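PDB 2Z8L: exotoxin 3 from Staphylococcus aureus, which binds the sialylated glycan sialyl Lewis X through a pocket in its C-terminal half, as a superantigen-like member of the staphylococcal and streptococcal toxin family. Local coordinates for residues K142-D145 and F146-Q150; H132-K136 and E137-L141. All coordinates share one frame; numbering follows the deposited sequence.

Contact 2 comes first along the chain and runs directly into contact 1. Residues 132-141 leave strand 124-131, turn, form the short strand 138-140 and enter helix 141-155, whose first turns hold residues 142-150. Both lie in the C-terminal beta-grasp domain, with centres about 11 Å apart. They touch directly: Leu144 CG lies 4.0 Å from Val139 CG1, and Leu148 CD2 lies 3.7 Å from His132 ND1, so the connection packs against the helix it leads into. Leu141, at the junction, touches the sialic acid of the bound glycan, which places the start of the helix beside the sugar pocket.

Contact 1: K142-D145 and F146-Q150; sequences KELD and FKLRQ
Asp145 OD1 sits at the edge of the Arg149 guanidinium, near its plane, while the carboxylate is turned 86° to it. NE and NH2 both donate to this oxygen, each at 2.8 Å; both bonds are bent (N-H...O 147° and 143°), as expected of two donors sharing one acceptor. NH2 is met by the syn lone pair of Asp145 OD1, whereas NE approaches on the syn side but well out of the carboxylate plane. Tyr25 binds OD2 through its hydroxyl and meets the Phe146 ring with planes at about 45°, while Arg149 NH1 is bonded to Tyr159 OH and Lys184 O.

Glu143 and Lys147 run side by side. Lys147 NZ, which also bonds a glycerol, reaches Glu143 OE2 at 2.7 Å, on its anti side. Both chains are extended beyond CG, which brings their ends level. Leu144 CD2 and Leu148 CD1 touch at 4.3 Å. All three pairs follow the i to i+4 spacing of the helix, as does the backbone bond from Leu148 N to Leu144 O, 2.9 Å.

The helix packs on the beta-grasp sheet, Leu144 and Leu148 on strand 200-207, Asp145 and Arg149 on Phe180 of strand 177-181, while Glu143 and Lys147 touch Phe80 of strand 77-81 in the OB-fold domain.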
loop_
_atom_site.group_PDB
_atom_site.type_symbol
_atom_site.label_atom_id
_atom_site.label_comp_id
_atom_site.label_asym_id
_atom_site.label_seq_id
_atom_site.Cartn_x
_atom_site.Cartn_y
_atom_site.Cartn_z
ATOM N N LYS A 142 2.139 -0.134 -1.930
ATOM C CA LYS A 142 0.768 0.397 -1.946
ATOM C C LYS A 142 0.073 0.287 -0.572
ATOM O O LYS A 142 -0.502 1.265 -0.065
ATOM C CB LYS A 142 -0.045 -0.363 -2.942
ATOM C CG LYS A 142 -1.482 0.107 -3.089
ATOM C CD LYS A 142 -2.329 -0.856 -3.922
ATOM C CE LYS A 142 -3.775 -0.433 -4.166
ATOM N NZ LYS A 142 -3.756 0.774 -5.042
ATOM N N GLU A 143 0.103 -0.899 -0.006
ATOM C CA GLU A 143 -0.503 -1.151 1.295
ATOM C C GLU A 143 0.135 -0.364 2.408
ATOM O O GLU A 143 -0.564 0.230 3.195
ATOM C CB GLU A 143 -0.503 -2.654 1.597
ATOM C CG GLU A 143 -1.321 -2.960 2.836
ATOM C CD GLU A 143 -1.555 -4.433 3.095
ATOM O OE1 GLU A 143 -1.222 -5.335 2.268
ATOM O OE2 GLU A 143 -2.112 -4.685 4.216
ATOM N N LEU A 144 1.456 -0.351 2.454
ATOM C CA LEU A 144 2.102 0.420 3.512
ATOM C C LEU A 144 1.763 1.899 3.401
ATOM O O LEU A 144 1.375 2.546 4.400
ATOM C CB LEU A 144 3.605 0.221 3.382
ATOM C CG LEU A 144 4.195 -0.980 4.036
ATOM C CD1 LEU A 144 5.647 -1.048 3.591
ATOM C CD2 LEU A 144 4.057 -0.652 5.577
ATOM N N ASP A 145 1.899 2.463 2.203
ATOM C CA ASP A 145 1.573 3.893 1.955
ATOM C C ASP A 145 0.160 4.176 2.432
ATOM O O ASP A 145 -0.075 5.102 3.213
ATOM C CB ASP A 145 1.777 4.210 0.445
ATOM C CG ASP A 145 1.249 5.586 0.006
ATOM O OD1 ASP A 145 1.902 6.566 0.384
ATOM O OD2 ASP A 145 0.205 5.669 -0.696
ATOM N N PHE A 146 -0.785 3.374 2.006
ATOM C CA PHE A 146 -2.184 3.640 2.294
ATOM C C PHE A 146 -2.499 3.548 3.790
ATOM O O PHE A 146 -3.102 4.453 4.389
ATOM C CB PHE A 146 -3.059 2.693 1.502
ATOM C CG PHE A 146 -4.529 3.077 1.508
ATOM C CD1 PHE A 146 -5.386 2.666 2.514
ATOM C CD2 PHE A 146 -5.058 3.855 0.480
ATOM C CE1 PHE A 146 -6.734 3.058 2.479
ATOM C CE2 PHE A 146 -6.350 4.241 0.464
ATOM C CZ PHE A 146 -7.198 3.866 1.482
ATOM N N LYS A 147 -2.077 2.434 4.393
ATOM C CA LYS A 147 -2.342 2.262 5.798
ATOM C C LYS A 147 -1.629 3.305 6.695
ATOM O O LYS A 147 -2.202 3.740 7.730
ATOM C CB LYS A 147 -1.979 0.868 6.182
ATOM C CG LYS A 147 -2.957 -0.096 5.576
ATOM C CD LYS A 147 -2.789 -1.443 6.137
ATOM C CE LYS A 147 -4.087 -2.293 5.906
ATOM N NZ LYS A 147 -3.819 -3.778 6.054
ATOM N N LEU A 148 -0.385 3.651 6.391
ATOM C CA LEU A 148 0.318 4.636 7.215
ATOM C C LEU A 148 -0.296 6.010 7.056
ATOM O O LEU A 148 -0.501 6.696 8.039
ATOM C CB LEU A 148 1.781 4.662 6.845
ATOM C CG LEU A 148 2.662 3.429 7.161
ATOM C CD1 LEU A 148 4.035 3.527 6.509
ATOM C CD2 LEU A 148 2.783 3.165 8.686
ATOM N N ARG A 149 -0.640 6.428 5.834
ATOM C CA ARG A 149 -1.381 7.718 5.681
ATOM C C ARG A 149 -2.722 7.711 6.388
ATOM O O ARG A 149 -3.058 8.698 7.052
ATOM C CB ARG A 149 -1.584 8.142 4.223
ATOM C CG ARG A 149 -0.261 8.317 3.447
ATOM C CD ARG A 149 -0.477 9.135 2.227
ATOM N NE ARG A 149 0.500 8.843 1.221
ATOM C CZ ARG A 149 0.810 9.627 0.205
ATOM N NH1 ARG A 149 0.229 10.804 0.070
ATOM N NH2 ARG A 149 1.697 9.183 -0.670
ATOM N N GLN A 150 -3.500 6.629 6.247
ATOM C CA GLN A 150 -4.777 6.577 6.914
ATOM C C GLN A 150 -4.626 6.726 8.447
ATOM O O GLN A 150 -5.381 7.428 9.059
ATOM C CB GLN A 150 -5.507 5.291 6.535
ATOM C CG GLN A 150 -6.951 5.283 6.995
ATOM C CD GLN A 150 -7.810 4.305 6.236
ATOM O OE1 GLN A 150 -7.966 3.151 6.675
ATOM N NE2 GLN A 150 -8.392 4.751 5.099
#

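Contact 2: H132-K136 and E137-L141; sequences HYIYK and EEVSL. Unlike the reference sequence in segment 132-136: His132 (reference Tyr). Unlike the reference sequence in segment 137-141: Val139 (reference Ile).
Between Lys136 and Val139 the backbone turns sharply in a type VIII beta turn: Glu137 takes helical angles (phi/psi -67°/-40°), and Glu138 returns to the extended region at the start of strand 138-140. Lys136 CA and Val139 CA are 5.9 Å apart, and no i to i+3 hydrogen bond closes the turn, Lys136 O standing 4.7 Å from Val139 N. The side chain of Lys136 folds over this bend. Lys136 NZ lies 3.1 Å from Glu138 O, a weak hydrogen bond, and CE is almost as near to the same oxygen. The chain reaches it by bending at its last two torsions. A water accepts from both Lys136 NZ, at 3.0 Å, and Glu138 N, at 3.1 Å, so the ammonium is tied to the NH as well as the carbonyl of Glu138. Its other partners lie across the domain interface: Thr99 OG1 and, by a salt bridge, Asp78 OD2, whose negative charge would be expected to favour the protonated amine.

Val139 CG2 packs against Lys136 O at 3.4 Å and Lys136 CB at 3.9 Å. Ile134 CG2 meets the same methyl at 4.0 Å, the two branched side chains crossing at a slant.

Glu137 points away from 132-136, its carboxylate held by Tyr106 OH and the backbone N atoms of Gln103 and Gly104. Ser140 N-caps helix 141-155 through OG to Glu143 N. Strand 138-140 pairs antiparallel with 194-196, while Ile134 rests on Ile200 of strand 200-207 and Val139 on Leu144 of the helix.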
loop_
_atom_site.group_PDB
_atom_site.type_symbol
_atom_site.label_atom_id
_atom_site.label_comp_id
_atom_site.label_asym_id
_atom_site.label_seq_id
_atom_site.Cartn_x
_atom_site.Cartn_y
_atom_site.Cartn_z
ATOM N N HIS A 132 4.216 -0.112 14.094
ATOM C CA HIS A 132 3.322 -0.515 13.048
ATOM C C HIS A 132 3.552 -2.012 12.900
ATOM O O HIS A 132 4.631 -2.451 12.533
ATOM C CB HIS A 132 3.651 0.166 11.741
ATOM C CG HIS A 132 2.754 -0.219 10.617
ATOM N ND1 HIS A 132 1.453 0.217 10.534
ATOM C CD2 HIS A 132 2.964 -1.010 9.539
ATOM C CE1 HIS A 132 0.903 -0.279 9.437
ATOM N NE2 HIS A 132 1.799 -1.019 8.812
ATOM N N TYR A 133 2.506 -2.754 13.130
ATOM C CA TYR A 133 2.585 -4.207 13.083
ATOM C C TYR A 133 2.444 -4.727 11.657
ATOM O O TYR A 133 1.478 -4.417 10.938
ATOM C CB TYR A 133 1.530 -4.776 13.989
ATOM C CG TYR A 133 1.670 -4.283 15.393
ATOM C CD1 TYR A 133 2.755 -4.654 16.167
ATOM C CD2 TYR A 133 0.749 -3.396 15.945
ATOM C CE1 TYR A 133 2.934 -4.210 17.461
ATOM C CE2 TYR A 133 0.914 -2.943 17.263
ATOM C CZ TYR A 133 2.018 -3.355 18.014
ATOM O OH TYR A 133 2.188 -2.931 19.330
ATOM N N ILE A 134 3.368 -5.643 11.287
ATOM C CA ILE A 134 3.461 -6.214 9.973
ATOM C C ILE A 134 3.101 -7.688 10.086
ATOM O O ILE A 134 3.683 -8.389 10.902
ATOM C CB ILE A 134 4.931 -6.115 9.436
ATOM C CG1 ILE A 134 5.469 -4.666 9.393
ATOM C CG2 ILE A 134 5.121 -6.772 8.094
ATOM C CD1 ILE A 134 4.735 -3.812 8.483
ATOM N N TYR A 135 2.124 -8.122 9.287
ATOM C CA TYR A 135 1.659 -9.513 9.296
ATOM C C TYR A 135 2.061 -10.305 8.075
ATOM O O TYR A 135 1.800 -11.519 8.046
ATOM C CB TYR A 135 0.121 -9.554 9.463
ATOM C CG TYR A 135 -0.338 -8.936 10.764
ATOM C CD1 TYR A 135 -0.595 -9.715 11.872
ATOM C CD2 TYR A 135 -0.534 -7.572 10.872
ATOM C CE1 TYR A 135 -1.012 -9.152 13.068
ATOM C CE2 TYR A 135 -0.959 -7.025 12.060
ATOM C CZ TYR A 135 -1.179 -7.817 13.140
ATOM O OH TYR A 135 -1.617 -7.319 14.366
ATOM N N LYS A 136 2.707 -9.670 7.113
ATOM C CA LYS A 136 2.996 -10.299 5.850
ATOM C C LYS A 136 4.473 -10.393 5.546
ATOM O O LYS A 136 5.190 -9.438 5.716
ATOM C CB LYS A 136 2.221 -9.581 4.699
ATOM C CG LYS A 136 0.740 -9.967 4.742
ATOM C CD LYS A 136 -0.134 -9.236 3.721
ATOM C CE LYS A 136 0.462 -9.220 2.274
ATOM N NZ LYS A 136 0.820 -10.548 1.593
ATOM N N GLU A 137 4.870 -11.525 4.969
ATOM C CA GLU A 137 6.219 -11.723 4.499
ATOM C C GLU A 137 6.538 -10.827 3.345
ATOM O O GLU A 137 7.663 -10.367 3.247
ATOM C CB GLU A 137 6.432 -13.176 4.054
ATOM C CG GLU A 137 6.328 -14.148 5.177
ATOM C CD GLU A 137 6.072 -15.589 4.705
ATOM O OE1 GLU A 137 6.066 -15.842 3.468
ATOM O OE2 GLU A 137 5.821 -16.411 5.581
ATOM N N GLU A 138 5.588 -10.659 2.443
ATOM C CA GLU A 138 5.743 -9.793 1.239
ATOM C C GLU A 138 4.681 -8.718 1.370
ATOM O O GLU A 138 3.512 -9.020 1.454
ATOM C CB GLU A 138 5.496 -10.626 -0.020
ATOM C CG GLU A 138 6.202 -10.101 -1.200
ATOM C CD GLU A 138 6.133 -11.077 -2.354
ATOM O OE1 GLU A 138 6.916 -12.095 -2.313
ATOM O OE2 GLU A 138 5.248 -10.868 -3.253
ATOM N N VAL A 139 5.099 -7.464 1.407
ATOM C CA VAL A 139 4.197 -6.376 1.600
ATOM C C VAL A 139 4.363 -5.369 0.420
ATOM O O VAL A 139 5.483 -5.012 0.039
ATOM C CB VAL A 139 4.421 -5.617 2.922
ATOM C CG1 VAL A 139 3.180 -4.692 3.097
ATOM C CG2 VAL A 139 4.642 -6.519 4.154
ATOM N N SER A 140 3.223 -4.923 -0.147
ATOM C CA SER A 140 3.302 -3.927 -1.239
ATOM C C SER A 140 3.549 -2.529 -0.654
ATOM O O SER A 140 3.006 -2.187 0.428
ATOM C CB SER A 140 2.013 -3.922 -2.104
ATOM O OG SER A 140 0.885 -3.434 -1.434
ATOM N N LEU A 141 4.352 -1.711 -1.373
ATOM C CA LEU A 141 4.421 -0.284 -1.040
ATOM C C LEU A 141 3.037 0.327 -1.034
ATOM O O LEU A 141 2.786 1.226 -0.206
ATOM C CB LEU A 141 5.319 0.492 -2.011
ATOM C CG LEU A 141 6.758 0.072 -2.010
ATOM C CD1 LEU A 141 7.565 1.089 -2.879
ATOM C CD2 LEU A 141 7.346 -0.020 -0.598
HETATM O O HOH W 1 3.037 -12.405 2.223
#